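Local atomic coordinates of tropomodulin TMD-1 (Caenorhabditis elegans, PDB entry 1PGV), a protein that binds actin and tropomyosin and probably caps the pointed ends of actin filaments, blocking their elongation and depolymerization. Residues A[66-75]-A[90-99]; A[100-111]-A[127-138]. All blocks are in the same frame, centred on the assembly; numbering follows the deposited sequence.

In the fold
The two contacts lie in the C-terminal domain of tropomodulin, where helices and short parallel strands alternate as in a leucine-rich repeat. Following helix 56-66, the chain enters contact 1, in which residues 66-75 lead into strand 74-76 and meet helix 90-96 and the turn after it, closing the 14-residue loop between them. Contact 2 opens immediately after S99. Strand 102-104 there pairs with strand 130-132, closing a 15-residue connection that holds helix 112-121. The contacts are therefore in series, neither nested nor crossed. Both reach the same sheet, in which strands 74-76 and 102-104 are neighbours and F75 N probably bonds to V102 O; I94 of helix 90-96 packs on L103.

Contact 1 of 2, residues A[66-75]-A[90-99]; sequences ACNSKHIEKF and LIELIETSPS
L93 on helix 90-96 packs closely against A66, C67 and F75. With CG anti to the backbone N (chi1 175°), its two methyl groups divide the work: CD1 rests on A66, 3.8 Å from A66 CB, while CD2 lies 3.6 Å from F75 CD2. L90 CD2 joins at the same ring, and L62 and I63 of helix 56-66 also cover F75. C67 SG approaches the helix backbone, 3.5 Å from L93 CA.

A second tight point is polar. S99 OG donates to I72 O at 2.7 Å, approaching 33° out of the carbonyl plane, and thereby joins the turn after the helix to the entry of strand 74-76. S69 OG accepts from both H71 N and I72 N, fixing the backbone that presents this carbonyl. With an alanine at S99 the hydroxyl is gone, and I72 O would probably lose this donor and the turn after the helix its direct polar tie to residues 66-75. Between the two tight points a water bridges A66 O and S69 O of buried residues and, more weakly, meets S97 OG, which also accepts from L100 N.

Toward solvent the fit is looser: T96 CG2 stands 4.0 Å from C67 O, and K70 CB only grazes P98 CG at 4.5 Å. The chemistry thus implies an apolar seam between residues 66-75 and helix 90-96, secured at its turn end by a serine-to-carbonyl bond.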
loop_
_atom_site.group_PDB
_atom_site.type_symbol
_atom_site.label_atom_id
_atom_site.label_comp_id
_atom_site.label_asym_id
_atom_site.label_seq_id
_atom_site.Cartn_x
_atom_site.Cartn_y
_atom_site.Cartn_z
ATOM N N ALA A 66 -4.789 -12.308 3.293
ATOM C CA ALA A 66 -4.783 -11.599 2.017
ATOM C C ALA A 66 -3.679 -12.083 1.078
ATOM O O ALA A 66 -3.807 -11.979 -0.145
ATOM C CB ALA A 66 -4.647 -10.100 2.259
ATOM N N CYS A 67 -2.594 -12.611 1.644
ATOM C CA CYS A 67 -1.481 -13.105 0.836
ATOM C C CYS A 67 -1.857 -14.314 -0.010
ATOM O O CYS A 67 -1.218 -14.591 -1.022
ATOM C CB CYS A 67 -0.294 -13.480 1.726
ATOM S SG CYS A 67 0.454 -12.082 2.570
ATOM N N ASN A 68 -2.893 -15.034 0.410
ATOM C CA ASN A 68 -3.339 -16.221 -0.312
ATOM C C ASN A 68 -4.306 -15.914 -1.452
ATOM O O ASN A 68 -4.626 -16.791 -2.258
ATOM C CB ASN A 68 -3.990 -17.195 0.666
ATOM C CG ASN A 68 -3.047 -17.611 1.772
ATOM O OD1 ASN A 68 -1.999 -18.200 1.514
ATOM N ND2 ASN A 68 -3.408 -17.297 3.011
ATOM N N SER A 69 -4.763 -14.669 -1.524
ATOM C CA SER A 69 -5.699 -14.268 -2.569
ATOM C C SER A 69 -5.039 -13.665 -3.803
ATOM O O SER A 69 -4.227 -12.747 -3.699
ATOM C CB SER A 69 -6.707 -13.262 -2.014
ATOM O OG SER A 69 -7.437 -12.657 -3.071
ATOM N N LYS A 70 -5.395 -14.182 -4.974
ATOM C CA LYS A 70 -4.852 -13.652 -6.214
ATOM C C LYS A 70 -5.931 -12.801 -6.869
ATOM O O LYS A 70 -5.843 -12.460 -8.045
ATOM C CB LYS A 70 -4.427 -14.787 -7.151
ATOM C CG LYS A 70 -5.513 -15.801 -7.465
ATOM C CD LYS A 70 -4.982 -16.874 -8.410
ATOM C CE LYS A 70 -5.988 -17.995 -8.610
ATOM N NZ LYS A 70 -7.276 -17.501 -9.171
ATOM N N HIS A 71 -6.939 -12.441 -6.081
ATOM C CA HIS A 71 -8.053 -11.648 -6.577
ATOM C C HIS A 71 -8.231 -10.293 -5.899
ATOM O O HIS A 71 -8.728 -9.352 -6.514
ATOM C CB HIS A 71 -9.342 -12.464 -6.442
ATOM C CG HIS A 71 -9.296 -13.776 -7.162
ATOM N ND1 HIS A 71 -9.398 -13.878 -8.533
ATOM C CD2 HIS A 71 -9.129 -15.039 -6.704
ATOM C CE1 HIS A 71 -9.295 -15.146 -8.889
ATOM N NE2 HIS A 71 -9.131 -15.872 -7.797
ATOM N N ILE A 72 -7.827 -10.181 -4.637
ATOM C CA ILE A 72 -7.992 -8.918 -3.927
ATOM C C ILE A 72 -7.407 -7.747 -4.716
ATOM O O ILE A 72 -6.271 -7.803 -5.185
ATOM C CB ILE A 72 -7.362 -8.981 -2.515
ATOM C CG1 ILE A 72 -7.596 -7.656 -1.787
ATOM C CG2 ILE A 72 -5.883 -9.322 -2.618
ATOM C CD1 ILE A 72 -7.174 -7.673 -0.319
ATOM N N GLU A 73 -8.203 -6.691 -4.861
ATOM C CA GLU A 73 -7.807 -5.504 -5.608
ATOM C C GLU A 73 -7.644 -4.269 -4.741
ATOM O O GLU A 73 -6.867 -3.370 -5.070
ATOM C CB GLU A 73 -8.842 -5.212 -6.702
ATOM C CG GLU A 73 -8.811 -6.202 -7.850
ATOM C CD GLU A 73 -9.943 -5.989 -8.838
ATOM O OE1 GLU A 73 -10.473 -4.860 -8.913
ATOM O OE2 GLU A 73 -10.289 -6.954 -9.548
ATOM N N LYS A 74 -8.388 -4.211 -3.643
ATOM C CA LYS A 74 -8.311 -3.068 -2.745
ATOM C C LYS A 74 -8.284 -3.521 -1.295
ATOM O O LYS A 74 -9.110 -4.325 -0.865
ATOM C CB LYS A 74 -9.500 -2.131 -2.965
ATOM C CG LYS A 74 -9.601 -1.572 -4.373
ATOM C CD LYS A 74 -10.784 -0.620 -4.499
ATOM C CE LYS A 74 -10.894 -0.055 -5.908
ATOM N NZ LYS A 74 -12.011 0.928 -6.019
ATOM N N PHE A 75 -7.317 -3.005 -0.544
ATOM C CA PHE A 75 -7.175 -3.357 0.861
ATOM C C PHE A 75 -6.948 -2.058 1.619
ATOM O O PHE A 75 -5.938 -1.384 1.426
ATOM C CB PHE A 75 -5.995 -4.320 1.037
ATOM C CG PHE A 75 -5.892 -4.921 2.414
ATOM C CD1 PHE A 75 -7.006 -4.994 3.246
ATOM C CD2 PHE A 75 -4.686 -5.451 2.864
ATOM C CE1 PHE A 75 -6.920 -5.588 4.507
ATOM C CE2 PHE A 75 -4.590 -6.048 4.123
ATOM C CZ PHE A 75 -5.710 -6.115 4.943
ATOM N N LEU A 90 2.413 -6.698 5.763
ATOM C CA LEU A 90 2.054 -6.110 4.477
ATOM C C LEU A 90 3.194 -6.243 3.481
ATOM O O LEU A 90 2.984 -6.173 2.266
ATOM C CB LEU A 90 1.679 -4.635 4.640
ATOM C CG LEU A 90 0.346 -4.359 5.341
ATOM C CD1 LEU A 90 0.109 -2.864 5.401
ATOM C CD2 LEU A 90 -0.790 -5.054 4.589
ATOM N N ILE A 91 4.410 -6.431 3.987
ATOM C CA ILE A 91 5.544 -6.593 3.096
ATOM C C ILE A 91 5.345 -7.845 2.249
ATOM O O ILE A 91 5.503 -7.800 1.033
ATOM C CB ILE A 91 6.877 -6.713 3.876
ATOM C CG1 ILE A 91 7.192 -5.378 4.555
ATOM C CG2 ILE A 91 8.004 -7.102 2.921
ATOM C CD1 ILE A 91 8.413 -5.412 5.463
ATOM N N GLU A 92 4.993 -8.962 2.884
ATOM C CA GLU A 92 4.786 -10.205 2.148
ATOM C C GLU A 92 3.628 -10.051 1.161
ATOM O O GLU A 92 3.720 -10.482 0.010
ATOM C CB GLU A 92 4.477 -11.364 3.098
ATOM C CG GLU A 92 4.551 -12.723 2.417
ATOM C CD GLU A 92 3.988 -13.848 3.264
ATOM O OE1 GLU A 92 4.151 -13.807 4.501
ATOM O OE2 GLU A 92 3.393 -14.785 2.688
ATOM N N LEU A 93 2.546 -9.434 1.622
ATOM C CA LEU A 93 1.367 -9.226 0.775
ATOM C C LEU A 93 1.716 -8.458 -0.496
ATOM O O LEU A 93 1.404 -8.895 -1.611
ATOM C CB LEU A 93 0.289 -8.458 1.543
ATOM C CG LEU A 93 -0.942 -8.090 0.703
ATOM C CD1 LEU A 93 -1.587 -9.360 0.193
ATOM C CD2 LEU A 93 -1.925 -7.279 1.530
ATOM N N ILE A 94 2.365 -7.310 -0.322
ATOM C CA ILE A 94 2.753 -6.469 -1.447
ATOM C C ILE A 94 3.686 -7.185 -2.414
ATOM O O ILE A 94 3.491 -7.132 -3.628
ATOM C CB ILE A 94 3.434 -5.167 -0.947
ATOM C CG1 ILE A 94 2.439 -4.358 -0.117
ATOM C CG2 ILE A 94 3.951 -4.344 -2.125
ATOM C CD1 ILE A 94 3.042 -3.132 0.564
ATOM N N GLU A 95 4.704 -7.860 -1.883
ATOM C CA GLU A 95 5.652 -8.553 -2.745
ATOM C C GLU A 95 5.092 -9.795 -3.424
ATOM O O GLU A 95 5.635 -10.248 -4.430
ATOM C CB GLU A 95 6.909 -8.929 -1.952
ATOM C CG GLU A 95 7.682 -7.722 -1.462
ATOM C CD GLU A 95 8.960 -8.098 -0.732
ATOM O OE1 GLU A 95 9.285 -9.304 -0.679
ATOM O OE2 GLU A 95 9.633 -7.184 -0.220
ATOM N N THR A 96 4.000 -10.332 -2.887
ATOM C CA THR A 96 3.393 -11.543 -3.431
ATOM C C THR A 96 2.208 -11.319 -4.370
ATOM O O THR A 96 2.071 -12.011 -5.382
ATOM C CB THR A 96 2.898 -12.467 -2.297
ATOM O OG1 THR A 96 4.009 -12.886 -1.496
ATOM C CG2 THR A 96 2.202 -13.698 -2.872
ATOM N N SER A 97 1.363 -10.353 -4.035
ATOM C CA SER A 97 0.151 -10.088 -4.815
ATOM C C SER A 97 0.281 -9.568 -6.243
ATOM O O SER A 97 0.990 -8.600 -6.505
ATOM C CB SER A 97 -0.762 -9.135 -4.042
ATOM O OG SER A 97 -1.961 -8.884 -4.773
ATOM N N PRO A 98 -0.412 -10.222 -7.193
ATOM C CA PRO A 98 -0.366 -9.788 -8.590
ATOM C C PRO A 98 -1.598 -8.927 -8.906
ATOM O O PRO A 98 -1.670 -8.277 -9.952
ATOM C CB PRO A 98 -0.382 -11.107 -9.348
ATOM C CG PRO A 98 -1.331 -11.909 -8.542
ATOM C CD PRO A 98 -0.884 -11.617 -7.104
ATOM N N SER A 99 -2.547 -8.900 -7.973
ATOM C CA SER A 99 -3.797 -8.171 -8.169
ATOM C C SER A 99 -4.049 -6.922 -7.329
ATOM O O SER A 99 -4.880 -6.090 -7.695
ATOM C CB SER A 99 -4.973 -9.137 -7.972
ATOM O OG SER A 99 -4.977 -9.688 -6.658
HETATM O O HOH W 1 -2.960 -10.665 -2.631
#

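Contact 2 of 2, residues A[100-111]-A[127-138]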
loop_
_atom_site.group_PDB
_atom_site.type_symbol
_atom_site.label_atom_id
_atom_site.label_comp_id
_atom_site.label_asym_id
_atom_site.label_seq_id
_atom_site.Cartn_x
_atom_site.Cartn_y
_atom_site.Cartn_z
ATOM N N LEU A 100 -3.354 -6.778 -6.202
ATOM C CA LEU A 100 -3.585 -5.617 -5.345
ATOM C C LEU A 100 -3.304 -4.304 -6.067
ATOM O O LEU A 100 -2.174 -4.036 -6.483
ATOM C CB LEU A 100 -2.728 -5.715 -4.071
ATOM C CG LEU A 100 -3.038 -4.709 -2.963
ATOM C CD1 LEU A 100 -4.501 -4.829 -2.535
ATOM C CD2 LEU A 100 -2.116 -4.982 -1.768
ATOM N N ARG A 101 -4.341 -3.481 -6.193
ATOM C CA ARG A 101 -4.250 -2.204 -6.888
ATOM C C ARG A 101 -4.217 -0.990 -5.977
ATOM O O ARG A 101 -3.596 0.021 -6.298
ATOM C CB ARG A 101 -5.444 -2.060 -7.837
ATOM C CG ARG A 101 -5.555 -3.173 -8.853
ATOM C CD ARG A 101 -4.888 -2.777 -10.144
ATOM N NE ARG A 101 -5.499 -1.564 -10.680
ATOM C CZ ARG A 101 -5.098 -0.949 -11.786
ATOM N NH1 ARG A 101 -4.079 -1.436 -12.484
ATOM N NH2 ARG A 101 -5.710 0.157 -12.188
ATOM N N VAL A 102 -4.909 -1.081 -4.850
ATOM C CA VAL A 102 -4.974 0.031 -3.918
ATOM C C VAL A 102 -4.690 -0.451 -2.501
ATOM O O VAL A 102 -5.274 -1.427 -2.041
ATOM C CB VAL A 102 -6.375 0.693 -3.957
ATOM C CG1 VAL A 102 -6.478 1.794 -2.914
ATOM C CG2 VAL A 102 -6.633 1.260 -5.350
ATOM N N LEU A 103 -3.761 0.224 -1.831
ATOM C CA LEU A 103 -3.411 -0.118 -0.458
ATOM C C LEU A 103 -3.475 1.173 0.332
ATOM O O LEU A 103 -2.790 2.141 0.003
ATOM C CB LEU A 103 -2.000 -0.707 -0.384
ATOM C CG LEU A 103 -1.547 -1.082 1.032
ATOM C CD1 LEU A 103 -2.487 -2.130 1.605
ATOM C CD2 LEU A 103 -0.108 -1.604 0.992
ATOM N N ASN A 104 -4.310 1.193 1.365
ATOM C CA ASN A 104 -4.473 2.383 2.189
ATOM C C ASN A 104 -4.168 2.097 3.659
ATOM O O ASN A 104 -4.881 1.332 4.308
ATOM C CB ASN A 104 -5.906 2.905 2.055
ATOM C CG ASN A 104 -6.140 4.183 2.830
ATOM O OD1 ASN A 104 -5.240 4.696 3.507
ATOM N ND2 ASN A 104 -7.355 4.716 2.732
ATOM N N VAL A 105 -3.104 2.707 4.172
ATOM C CA VAL A 105 -2.714 2.531 5.572
ATOM C C VAL A 105 -2.513 3.888 6.242
ATOM O O VAL A 105 -1.717 4.022 7.178
ATOM C CB VAL A 105 -1.395 1.725 5.699
ATOM C CG1 VAL A 105 -1.575 0.331 5.141
ATOM C CG2 VAL A 105 -0.268 2.450 4.978
ATOM N N GLU A 106 -3.242 4.895 5.771
ATOM C CA GLU A 106 -3.109 6.238 6.324
ATOM C C GLU A 106 -3.671 6.378 7.741
ATOM O O GLU A 106 -4.425 5.529 8.215
ATOM C CB GLU A 106 -3.798 7.253 5.404
ATOM C CG GLU A 106 -5.315 7.272 5.524
ATOM C CD GLU A 106 -5.982 8.153 4.476
ATOM O OE1 GLU A 106 -5.466 9.256 4.201
ATOM O OE2 GLU A 106 -7.034 7.745 3.938
ATOM N N SER A 107 -3.275 7.461 8.403
ATOM C CA SER A 107 -3.727 7.795 9.752
ATOM C C SER A 107 -3.525 6.728 10.819
ATOM O O SER A 107 -4.411 6.486 11.645
ATOM C CB SER A 107 -5.200 8.206 9.706
ATOM O OG SER A 107 -5.359 9.379 8.928
ATOM N N ASN A 108 -2.358 6.092 10.808
ATOM C CA ASN A 108 -2.049 5.072 11.802
ATOM C C ASN A 108 -0.780 5.460 12.559
ATOM O O ASN A 108 -0.479 6.649 12.686
ATOM C CB ASN A 108 -1.891 3.701 11.137
ATOM C CG ASN A 108 -3.229 3.111 10.715
ATOM O OD1 ASN A 108 -4.132 2.955 11.539
ATOM N ND2 ASN A 108 -3.363 2.785 9.432
ATOM N N PHE A 109 -0.054 4.465 13.058
ATOM C CA PHE A 109 1.175 4.705 13.815
ATOM C C PHE A 109 2.385 4.049 13.155
ATOM O O PHE A 109 3.309 3.593 13.837
ATOM C CB PHE A 109 1.010 4.169 15.242
ATOM C CG PHE A 109 -0.089 4.841 16.012
ATOM C CD1 PHE A 109 0.120 6.080 16.611
ATOM C CD2 PHE A 109 -1.347 4.255 16.106
ATOM C CE1 PHE A 109 -0.909 6.730 17.292
ATOM C CE2 PHE A 109 -2.385 4.894 16.785
ATOM C CZ PHE A 109 -2.166 6.133 17.378
ATOM N N LEU A 110 2.385 4.009 11.828
ATOM C CA LEU A 110 3.485 3.401 11.091
ATOM C C LEU A 110 4.689 4.334 11.023
ATOM O O LEU A 110 4.541 5.546 10.891
ATOM C CB LEU A 110 3.026 3.034 9.677
ATOM C CG LEU A 110 1.801 2.121 9.622
ATOM C CD1 LEU A 110 1.538 1.718 8.174
ATOM C CD2 LEU A 110 2.041 0.880 10.480
ATOM N N THR A 111 5.885 3.762 11.112
ATOM C CA THR A 111 7.110 4.554 11.073
ATOM C C THR A 111 7.585 4.823 9.652
ATOM O O THR A 111 7.294 4.056 8.736
ATOM C CB THR A 111 8.261 3.846 11.809
ATOM O OG1 THR A 111 8.636 2.669 11.084
ATOM C CG2 THR A 111 7.834 3.458 13.212
ATOM N N SER A 127 1.850 -4.302 -8.935
ATOM C CA SER A 127 0.410 -4.396 -9.164
ATOM C C SER A 127 -0.276 -3.146 -8.617
ATOM O O SER A 127 -1.266 -2.670 -9.171
ATOM C CB SER A 127 -0.154 -5.636 -8.468
ATOM O OG SER A 127 -0.037 -5.531 -7.055
ATOM N N ILE A 128 0.266 -2.596 -7.532
ATOM C CA ILE A 128 -0.321 -1.418 -6.903
ATOM C C ILE A 128 -0.220 -0.122 -7.705
ATOM O O ILE A 128 0.851 0.222 -8.214
ATOM C CB ILE A 128 0.308 -1.178 -5.499
ATOM C CG1 ILE A 128 -0.001 -2.370 -4.588
ATOM C CG2 ILE A 128 -0.215 0.118 -4.905
ATOM C CD1 ILE A 128 0.657 -2.298 -3.203
ATOM N N VAL A 129 -1.341 0.600 -7.808
ATOM C CA VAL A 129 -1.372 1.878 -8.519
ATOM C C VAL A 129 -1.659 3.033 -7.568
ATOM O O VAL A 129 -1.405 4.194 -7.889
ATOM C CB VAL A 129 -2.428 1.888 -9.655
ATOM C CG1 VAL A 129 -2.144 0.755 -10.621
ATOM C CG2 VAL A 129 -3.828 1.782 -9.075
ATOM N N GLU A 130 -2.196 2.714 -6.393
ATOM C CA GLU A 130 -2.481 3.731 -5.395
ATOM C C GLU A 130 -2.006 3.254 -4.025
ATOM O O GLU A 130 -2.468 2.236 -3.521
ATOM C CB GLU A 130 -3.979 4.033 -5.340
ATOM C CG GLU A 130 -4.346 5.087 -4.309
ATOM C CD GLU A 130 -5.812 5.466 -4.375
ATOM O OE1 GLU A 130 -6.250 5.946 -5.441
ATOM O OE2 GLU A 130 -6.525 5.282 -3.365
ATOM N N PHE A 131 -1.080 4.007 -3.437
ATOM C CA PHE A 131 -0.523 3.684 -2.122
ATOM C C PHE A 131 -0.698 4.927 -1.252
ATOM O O PHE A 131 -0.052 5.939 -1.487
ATOM C CB PHE A 131 0.966 3.324 -2.270
ATOM C CG PHE A 131 1.648 2.988 -0.970
ATOM C CD1 PHE A 131 2.125 3.993 -0.140
ATOM C CD2 PHE A 131 1.797 1.661 -0.573
ATOM C CE1 PHE A 131 2.746 3.683 1.076
ATOM C CE2 PHE A 131 2.415 1.341 0.638
ATOM C CZ PHE A 131 2.889 2.359 1.464
ATOM N N LYS A 132 -1.585 4.861 -0.268
ATOM C CA LYS A 132 -1.826 6.012 0.591
ATOM C C LYS A 132 -1.365 5.691 2.002
ATOM O O LYS A 132 -1.712 4.650 2.550
ATOM C CB LYS A 132 -3.316 6.372 0.602
ATOM C CG LYS A 132 -3.592 7.847 0.935
ATOM C CD LYS A 132 -2.927 8.303 2.228
ATOM C CE LYS A 132 -3.168 9.778 2.489
ATOM N NZ LYS A 132 -2.672 10.654 1.388
ATOM N N ALA A 133 -0.597 6.599 2.591
ATOM C CA ALA A 133 -0.081 6.379 3.935
ATOM C C ALA A 133 0.209 7.676 4.675
ATOM O O ALA A 133 1.018 7.692 5.608
ATOM C CB ALA A 133 1.183 5.541 3.855
ATOM N N ASP A 134 -0.454 8.759 4.284
ATOM C CA ASP A 134 -0.205 10.042 4.929
ATOM C C ASP A 134 -0.850 10.145 6.305
ATOM O O ASP A 134 -1.666 9.311 6.693
ATOM C CB ASP A 134 -0.714 11.191 4.057
ATOM C CG ASP A 134 0.187 12.418 4.119
ATOM O OD1 ASP A 134 0.817 12.663 5.176
ATOM O OD2 ASP A 134 0.256 13.148 3.108
ATOM N N ASN A 135 -0.454 11.181 7.036
ATOM C CA ASN A 135 -0.982 11.458 8.364
ATOM C C ASN A 135 -0.708 10.415 9.435
ATOM O O ASN A 135 -1.581 10.133 10.260
ATOM C CB ASN A 135 -2.488 11.714 8.284
ATOM C CG ASN A 135 -2.822 12.937 7.460
ATOM O OD1 ASN A 135 -2.317 14.034 7.719
ATOM N ND2 ASN A 135 -3.676 12.761 6.459
ATOM N N GLN A 136 0.488 9.833 9.427
ATOM C CA GLN A 136 0.836 8.865 10.462
ATOM C C GLN A 136 1.122 9.729 11.685
ATOM O O GLN A 136 1.290 10.946 11.554
ATOM C CB GLN A 136 2.095 8.075 10.093
ATOM C CG GLN A 136 1.987 7.201 8.840
ATOM C CD GLN A 136 0.847 6.200 8.907
ATOM O OE1 GLN A 136 0.637 5.540 9.925
ATOM N NE2 GLN A 136 0.111 6.071 7.808
ATOM N N ARG A 137 1.171 9.120 12.867
ATOM C CA ARG A 137 1.453 9.879 14.081
ATOM C C ARG A 137 2.815 10.548 13.917
ATOM O O ARG A 137 2.978 11.724 14.236
ATOM C CB ARG A 137 1.442 8.957 15.307
ATOM C CG ARG A 137 1.824 9.649 16.615
ATOM C CD ARG A 137 1.006 10.916 16.860
ATOM N NE ARG A 137 -0.407 10.644 17.116
ATOM C CZ ARG A 137 -0.873 10.027 18.199
ATOM N NH1 ARG A 137 -0.039 9.610 19.144
ATOM N NH2 ARG A 137 -2.178 9.830 18.341
ATOM N N GLN A 138 3.784 9.790 13.410
ATOM C CA GLN A 138 5.129 10.308 13.149
ATOM C C GLN A 138 5.107 10.807 11.712
ATOM O O GLN A 138 5.308 10.023 10.786
ATOM C CB GLN A 138 6.180 9.202 13.235
ATOM C CG GLN A 138 6.409 8.598 14.595
ATOM C CD GLN A 138 7.530 7.574 14.566
ATOM O OE1 GLN A 138 8.646 7.870 14.129
ATOM N NE2 GLN A 138 7.239 6.362 15.024
HETATM O O HOH W 2 -2.288 -3.572 -11.542
HETATM O O HOH W 3 -2.626 8.519 13.136
HETATM O O HOH W 4 4.790 5.527 15.126
HETATM O O HOH W 5 3.735 6.984 13.125
HETATM O O HOH W 6 5.547 7.784 9.359
#
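The side-chain amide of Q136 is threaded into the loop 105-110 that follows strand 102-104: its NE2 donates to V105 O at 2.8 Å and to A133 O of its own segment, and its OE1 accepts from L110 N at 3.0 Å and weakly from N108 N. A bend at chi2 (-56°) brings the amide to this loop, and three good bonds and the weak one hold its rotation. The segments belong to a right-handed beta-alpha-beta unit of the leucine-rich-repeat fold, in which Q136 occupies the position matching N108, the repeat's usual asparagine; N108 OD1 accepts from T80 N and I82 N.

Between the parallel strands 102-104 and 130-132, E130 O accepts from L103 N, L103 O from K132 N, and K132 O from V105 N at 2.9 Å. At the strand entry R101 O takes both V129 N and E130 N, while S127 OG reaches a lone pair of L100 O at 2.7 Å.

Outward from this backbone, L103 CD2 lies alongside F131 CE2 at 3.9 Å on the face covered by helices 90-96 and 112-121, and V105 CG2 meets A133 CB. At the rim, F109 turns its edge to R137, the two planes 88° apart, with F109 CE1 over the centre of the guanidinium, 3.4 Å from R137 CZ.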